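Local structure of alcohol dehydrogenase, zinc-containing (Streptococcus pneumoniae serotype 2, 5YLN) at residues I88-K96 against P131-H139; L185-F193 against A308-L319. The protein probably oxidises alcohols to aldehydes or ketones with NAD+ and binds zinc ions. All blocks are in the same frame, centred on the assembly; numbering follows the deposited sequence.

Contact 1. Residues I88-K96 against P131-H139; sequences ISCVCACGK and PHADNTLYH. With ZN (zinc ion), chain F.
With its imidazole swung beside the backbone N (chi1 -57°), His132 lies flat against the backbone of Cys94, while Cys94 places its SG between its own N and carbonyl carbon (chi1 78°). The CA of Cys94 stands 3.5 Å from the centroid of the His132 ring and 7° off the ring normal, a CH-pi contact over the face; CB of Cys94 follows, 3.4 Å from NE2 of His132. That NE2 is also hydrogen-bonded to the carbonyl of Asp110, a bond that would help hold the rotation of the imidazole. The SG of Cys94 binds the zinc ion at 2.3 Å, and Cys97, Cys100 and Cys108 complete the four-cysteine site of this GroES-like domain, a site with a structural role in related alcohol dehydrogenases. A second-shell bond reaches the same sulfur, from the backbone N of Lys96 to SG of Cys94 at 3.4 Å. Thr136 fills the middle of the contact: its OG1 lies 3.5 Å from CA of Cys92, and its CG2 faces the carbonyl O of Val91. The backbone closes with one nearly straight bond, Ser89 N to Thr136 O at 3.2 Å. Ser89 forms an ST turn by accepting the N-H of Val91 on OG, which also bonds Thr299. Next to this bond, Ile88 and Leu137 form an antiparallel non-hydrogen-bonded pair, their side chains side by side and pointing the same way, with CG1 of Ile88 3.6 Å from CD2 of Leu137. Between these ends, SG of Cys92 rests 3.9 Å from CD of Pro131.

Contact 2. Residues L185-F193 against A308-L319; sequences LAALLTAQF and ALESHKIEPEKL
The backbones approach most closely at Leu189 and Ile314, whose CA atoms are 6.6 Å apart, where the last turns of helix 182-191 face the irregular chain that follows helix 302-310. Ile314 carries CG1 between its backbone N and carbonyl carbon (chi1 52°), and this sends CD1 in against the helix, 3.5 Å from CB of Leu189. CD1 of Ile314 also meets the Phe193 ring obliquely, 3.6 Å from CZ of Phe193, so one branch is wedged between a leucine and an aromatic side chain. Lys313 touches that ring differently: its CB lies at the edge, near the ring plane, 3.7 Å from CE1 of Phe193. Ala308 adds its CB at 3.8 Å from CZ of Phe193. Further back along the helix, Leu189 and Leu319 meet tip to tip, CD1 to CD1 at 4.1 Å, while CD2 of Leu319 packs 3.8 Å from CB of Leu185. The aliphatic CE of Lys318 passes 3.7 Å from CD2 of Leu189, and its charged end makes a cation-pi contact with Phe215. Helix 182-191 starts within a glycine-rich pattern consistent with a Rossmann-type turn; no hydrogen bond spans the segments, so they are held mainly by van der Waals contacts between apolar groups.

Overall arrangement
From the N terminus, the chain enters contact 1 at 88-96, passes through the zinc-binding cysteines and strands 113-114 and 127-129, and returns at 131-139, closing a loop of 34 residues within the GroES-like domain. Contact 2 opens only afterwards, at 185-193; 114 residues, 40 in helix and 28 in strand, intervene before 308-319 closes it. The two are in series, neither nested nor crossed. Contact 1 joins the end of strand 85-88 to strand 137-139, and the zinc-binding loop to helix 133-136 and the residue before it, whereas contact 2 ties the helix at the probable Rossmann-type turn to the segment following helix 302-310. Their centres lie 23 Å apart and their nearest atoms about 7 Å.

Contact 1. Residues I88-K96 against P131-H139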
# COMPACT_ATOMS: atom_id res chain seq x y z
N ILE A 88 -13.49 18.98 19.57
CA ILE A 88 -12.68 19.61 18.53
C ILE A 88 -11.74 18.55 17.96
O ILE A 88 -10.92 17.99 18.69
CB ILE A 88 -11.89 20.82 19.06
CG1 ILE A 88 -12.76 21.69 19.97
CG2 ILE A 88 -11.36 21.64 17.89
CD1 ILE A 88 -12.16 21.92 21.32
N SER A 89 -11.87 18.31 16.66
CA SER A 89 -10.97 17.41 15.96
C SER A 89 -9.58 18.02 15.84
O SER A 89 -9.42 19.24 15.77
CB SER A 89 -11.54 17.08 14.57
OG SER A 89 -10.56 16.49 13.75
N CYS A 90 -8.56 17.16 15.80
CA CYS A 90 -7.20 17.66 15.60
C CYS A 90 -6.97 18.21 14.20
O CYS A 90 -5.97 18.90 13.97
CB CYS A 90 -6.17 16.56 15.90
SG CYS A 90 -6.26 15.09 14.83
N VAL A 91 -7.90 17.96 13.27
CA VAL A 91 -7.76 18.33 11.86
C VAL A 91 -8.85 19.33 11.50
O VAL A 91 -10.02 19.10 11.79
CB VAL A 91 -7.84 17.08 10.97
CG1 VAL A 91 -8.14 17.47 9.53
CG2 VAL A 91 -6.55 16.26 11.07
N CYS A 92 -8.46 20.44 10.85
CA CYS A 92 -9.42 21.41 10.33
C CYS A 92 -9.76 21.08 8.89
O CYS A 92 -8.88 20.76 8.09
CB CYS A 92 -8.85 22.82 10.40
SG CYS A 92 -8.23 23.31 12.01
N ALA A 93 -11.04 21.24 8.54
CA ALA A 93 -11.56 20.91 7.21
C ALA A 93 -12.43 22.05 6.71
O ALA A 93 -13.41 22.41 7.35
CB ALA A 93 -12.36 19.59 7.26
N CYS A 94 -12.09 22.61 5.54
CA CYS A 94 -12.91 23.67 4.97
C CYS A 94 -14.20 23.12 4.35
O CYS A 94 -15.18 23.87 4.23
CB CYS A 94 -12.12 24.46 3.93
SG CYS A 94 -11.94 23.63 2.26
N GLY A 95 -14.22 21.83 3.98
CA GLY A 95 -15.38 21.15 3.44
C GLY A 95 -15.65 21.38 1.97
O GLY A 95 -16.63 20.83 1.44
N LYS A 96 -14.81 22.16 1.28
CA LYS A 96 -15.07 22.60 -0.09
C LYS A 96 -13.94 22.35 -1.07
O LYS A 96 -14.17 22.45 -2.28
CB LYS A 96 -15.38 24.11 -0.12
CG LYS A 96 -16.69 24.54 0.49
CD LYS A 96 -16.69 26.07 0.63
CE LYS A 96 -18.08 26.65 0.83
NZ LYS A 96 -17.97 28.12 1.02
N PRO A 131 -10.71 27.36 13.16
CA PRO A 131 -11.12 27.62 11.77
C PRO A 131 -12.14 26.58 11.31
O PRO A 131 -12.15 25.45 11.80
CB PRO A 131 -9.82 27.50 10.97
CG PRO A 131 -8.70 27.36 12.00
CD PRO A 131 -9.35 26.80 13.24
N HIS A 132 -13.01 26.99 10.39
CA HIS A 132 -14.02 26.11 9.78
C HIS A 132 -14.81 25.34 10.83
O HIS A 132 -14.88 24.11 10.81
CB HIS A 132 -13.38 25.15 8.79
CG HIS A 132 -12.60 25.84 7.71
ND1 HIS A 132 -13.18 26.76 6.86
CD2 HIS A 132 -11.30 25.76 7.36
CE1 HIS A 132 -12.26 27.22 6.03
NE2 HIS A 132 -11.11 26.62 6.31
N ALA A 133 -15.42 26.09 11.76
CA ALA A 133 -16.03 25.47 12.93
C ALA A 133 -17.11 24.47 12.55
O ALA A 133 -17.25 23.43 13.20
CB ALA A 133 -16.61 26.55 13.85
N ASP A 134 -17.89 24.77 11.51
CA ASP A 134 -18.97 23.86 11.12
C ASP A 134 -18.43 22.48 10.73
O ASP A 134 -19.14 21.48 10.87
CB ASP A 134 -19.78 24.46 9.97
CG ASP A 134 -20.91 25.34 10.46
OD1 ASP A 134 -21.44 25.06 11.54
OD2 ASP A 134 -21.28 26.31 9.76
N ASN A 135 -17.19 22.41 10.24
CA ASN A 135 -16.62 21.14 9.83
C ASN A 135 -15.53 20.62 10.76
O ASN A 135 -15.00 19.53 10.52
CB ASN A 135 -16.07 21.25 8.40
CG ASN A 135 -17.11 21.72 7.42
OD1 ASN A 135 -18.00 20.97 7.04
ND2 ASN A 135 -17.00 22.96 6.99
N THR A 136 -15.19 21.35 11.81
CA THR A 136 -14.14 20.94 12.73
C THR A 136 -14.68 20.57 14.11
O THR A 136 -14.02 19.81 14.82
CB THR A 136 -13.10 22.07 12.85
OG1 THR A 136 -12.62 22.37 11.52
CG2 THR A 136 -11.89 21.70 13.75
N LEU A 137 -15.87 21.03 14.47
CA LEU A 137 -16.48 20.76 15.76
C LEU A 137 -17.54 19.67 15.64
O LEU A 137 -18.18 19.51 14.59
CB LEU A 137 -17.12 22.03 16.33
CG LEU A 137 -16.22 23.24 16.53
CD1 LEU A 137 -17.01 24.41 17.13
CD2 LEU A 137 -15.08 22.86 17.46
N TYR A 138 -17.74 18.92 16.72
CA TYR A 138 -18.80 17.92 16.82
C TYR A 138 -19.57 18.11 18.11
O TYR A 138 -18.96 18.26 19.18
CB TYR A 138 -18.23 16.51 16.74
CG TYR A 138 -17.67 16.18 15.39
CD1 TYR A 138 -18.48 15.67 14.38
CD2 TYR A 138 -16.33 16.41 15.11
CE1 TYR A 138 -17.96 15.38 13.14
CE2 TYR A 138 -15.80 16.13 13.88
CZ TYR A 138 -16.63 15.62 12.89
OH TYR A 138 -16.12 15.33 11.65
N HIS A 139 -20.89 18.08 18.02
CA HIS A 139 -21.71 18.14 19.21
C HIS A 139 -21.48 16.90 20.07
O HIS A 139 -21.40 15.79 19.55
CB HIS A 139 -23.19 18.25 18.82
CG HIS A 139 -23.57 19.58 18.26
ND1 HIS A 139 -23.66 20.72 19.04
CD2 HIS A 139 -23.87 19.96 17.00
CE1 HIS A 139 -24.01 21.74 18.28
NE2 HIS A 139 -24.14 21.31 17.04
ZN ZN F . -10.66 21.68 2.44

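Contact 2. Residues L185-F193 against A308-L319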
# COMPACT_ATOMS: atom_id res chain seq x y z
N LEU A 185 -2.18 1.12 21.69
CA LEU A 185 -3.35 0.70 22.46
C LEU A 185 -4.64 1.20 21.82
O LEU A 185 -5.65 0.48 21.81
CB LEU A 185 -3.23 1.19 23.90
CG LEU A 185 -2.12 0.47 24.67
CD1 LEU A 185 -1.78 1.12 26.04
CD2 LEU A 185 -2.50 -1.02 24.81
N ALA A 186 -4.62 2.42 21.28
CA ALA A 186 -5.80 2.95 20.61
C ALA A 186 -6.18 2.10 19.40
O ALA A 186 -7.36 1.83 19.16
CB ALA A 186 -5.55 4.40 20.20
N ALA A 187 -5.18 1.68 18.62
CA ALA A 187 -5.42 0.76 17.51
C ALA A 187 -5.93 -0.59 18.01
O ALA A 187 -6.77 -1.23 17.35
CB ALA A 187 -4.13 0.57 16.72
N LEU A 188 -5.40 -1.06 19.14
CA LEU A 188 -5.86 -2.31 19.73
C LEU A 188 -7.35 -2.25 20.07
O LEU A 188 -8.09 -3.21 19.80
CB LEU A 188 -5.04 -2.60 20.98
CG LEU A 188 -5.45 -3.80 21.84
CD1 LEU A 188 -5.38 -5.12 21.04
CD2 LEU A 188 -4.55 -3.87 23.08
N LEU A 189 -7.81 -1.14 20.65
CA LEU A 189 -9.22 -1.03 21.02
C LEU A 189 -10.11 -1.04 19.79
O LEU A 189 -11.14 -1.72 19.76
CB LEU A 189 -9.47 0.24 21.84
CG LEU A 189 -8.81 0.23 23.22
CD1 LEU A 189 -9.00 1.57 23.88
CD2 LEU A 189 -9.38 -0.87 24.08
N THR A 190 -9.76 -0.25 18.77
CA THR A 190 -10.64 -0.15 17.62
C THR A 190 -10.51 -1.34 16.67
O THR A 190 -11.45 -1.61 15.92
CB THR A 190 -10.38 1.15 16.86
OG1 THR A 190 -9.03 1.19 16.37
CG2 THR A 190 -10.62 2.35 17.78
N ALA A 191 -9.39 -2.07 16.70
CA ALA A 191 -9.29 -3.29 15.89
C ALA A 191 -10.30 -4.32 16.34
O ALA A 191 -10.67 -5.21 15.57
CB ALA A 191 -7.89 -3.91 15.96
N GLN A 192 -10.71 -4.27 17.61
CA GLN A 192 -11.67 -5.24 18.11
C GLN A 192 -13.08 -5.00 17.57
O GLN A 192 -13.92 -5.89 17.69
CB GLN A 192 -11.66 -5.25 19.63
CG GLN A 192 -10.39 -5.84 20.19
CD GLN A 192 -10.17 -5.56 21.68
OE1 GLN A 192 -10.74 -6.23 22.53
NE2 GLN A 192 -9.31 -4.60 21.98
N PHE A 193 -13.36 -3.84 16.99
CA PHE A 193 -14.62 -3.67 16.26
C PHE A 193 -14.78 -4.70 15.15
O PHE A 193 -15.91 -4.99 14.76
CB PHE A 193 -14.71 -2.28 15.62
CG PHE A 193 -14.92 -1.14 16.59
CD1 PHE A 193 -15.69 -1.31 17.74
CD2 PHE A 193 -14.38 0.12 16.34
CE1 PHE A 193 -15.88 -0.25 18.61
CE2 PHE A 193 -14.57 1.17 17.21
CZ PHE A 193 -15.33 0.99 18.35
N ALA A 308 -20.32 4.19 17.50
CA ALA A 308 -19.78 2.95 18.04
C ALA A 308 -19.30 3.06 19.49
O ALA A 308 -18.87 2.05 20.03
CB ALA A 308 -18.64 2.44 17.14
N LEU A 309 -19.38 4.24 20.13
CA LEU A 309 -19.01 4.40 21.54
C LEU A 309 -20.21 4.61 22.46
O LEU A 309 -20.16 4.17 23.61
CB LEU A 309 -18.05 5.59 21.72
CG LEU A 309 -16.62 5.47 21.22
CD1 LEU A 309 -15.81 6.64 21.76
CD2 LEU A 309 -15.99 4.12 21.59
N GLU A 310 -21.24 5.32 22.00
CA GLU A 310 -22.46 5.47 22.79
C GLU A 310 -23.09 4.12 23.09
O GLU A 310 -23.80 3.97 24.08
CB GLU A 310 -23.47 6.35 22.05
CG GLU A 310 -22.95 7.71 21.59
CD GLU A 310 -23.90 8.38 20.61
OE1 GLU A 310 -25.13 8.18 20.74
OE2 GLU A 310 -23.42 9.09 19.69
N SER A 311 -22.84 3.14 22.22
CA SER A 311 -23.25 1.75 22.42
C SER A 311 -22.34 0.99 23.37
O SER A 311 -22.64 -0.16 23.69
CB SER A 311 -23.28 1.04 21.07
OG SER A 311 -21.96 0.84 20.58
N HIS A 312 -21.22 1.59 23.78
CA HIS A 312 -20.30 0.99 24.75
C HIS A 312 -19.72 -0.33 24.27
O HIS A 312 -19.56 -1.28 25.04
CB HIS A 312 -20.97 0.84 26.12
CG HIS A 312 -21.37 2.14 26.73
ND1 HIS A 312 -20.45 3.03 27.25
CD2 HIS A 312 -22.58 2.73 26.88
CE1 HIS A 312 -21.07 4.10 27.70
NE2 HIS A 312 -22.37 3.94 27.49
N LYS A 313 -19.38 -0.40 22.98
CA LYS A 313 -18.61 -1.53 22.46
C LYS A 313 -17.24 -1.60 23.14
O LYS A 313 -16.93 -2.58 23.83
CB LYS A 313 -18.47 -1.43 20.94
CG LYS A 313 -19.79 -1.44 20.18
CD LYS A 313 -20.66 -2.62 20.59
CE LYS A 313 -22.13 -2.27 20.51
NZ LYS A 313 -23.03 -3.36 20.99
N ILE A 314 -16.42 -0.57 22.96
CA ILE A 314 -15.19 -0.41 23.73
C ILE A 314 -15.29 0.88 24.54
O ILE A 314 -16.07 1.79 24.23
CB ILE A 314 -13.92 -0.38 22.86
CG1 ILE A 314 -14.08 0.66 21.75
CG2 ILE A 314 -13.57 -1.76 22.33
CD1 ILE A 314 -12.83 0.85 20.95
N GLU A 315 -14.45 0.96 25.57
CA GLU A 315 -14.42 2.09 26.49
C GLU A 315 -13.06 2.78 26.39
O GLU A 315 -12.11 2.42 27.11
CB GLU A 315 -14.72 1.63 27.92
CG GLU A 315 -14.20 0.24 28.31
CD GLU A 315 -14.68 -0.21 29.70
OE1 GLU A 315 -15.92 -0.25 29.92
OE2 GLU A 315 -13.83 -0.53 30.57
N PRO A 316 -12.92 3.77 25.51
CA PRO A 316 -11.62 4.44 25.33
C PRO A 316 -11.15 5.23 26.54
O PRO A 316 -9.98 5.60 26.60
CB PRO A 316 -11.87 5.37 24.14
CG PRO A 316 -13.36 5.60 24.15
CD PRO A 316 -13.96 4.33 24.62
N GLU A 317 -12.02 5.50 27.52
CA GLU A 317 -11.57 6.25 28.68
C GLU A 317 -10.47 5.52 29.44
O GLU A 317 -9.80 6.15 30.26
CB GLU A 317 -12.74 6.57 29.61
CG GLU A 317 -13.52 5.38 30.14
CD GLU A 317 -14.64 4.90 29.20
OE1 GLU A 317 -15.54 4.19 29.69
OE2 GLU A 317 -14.62 5.22 27.98
N LYS A 318 -10.25 4.23 29.19
CA LYS A 318 -9.16 3.55 29.88
C LYS A 318 -7.78 3.91 29.31
O LYS A 318 -6.78 3.50 29.89
CB LYS A 318 -9.37 2.03 29.88
CG LYS A 318 -9.65 1.38 28.54
CD LYS A 318 -10.06 -0.09 28.72
CE LYS A 318 -10.79 -0.62 27.49
NZ LYS A 318 -11.46 -1.94 27.73
N LEU A 319 -7.72 4.68 28.22
CA LEU A 319 -6.46 5.29 27.79
C LEU A 319 -5.98 6.38 28.74
O LEU A 319 -4.83 6.81 28.64
CB LEU A 319 -6.62 5.87 26.38
CG LEU A 319 -6.72 4.77 25.31
CD1 LEU A 319 -7.25 5.31 24.00
CD2 LEU A 319 -5.37 4.08 25.09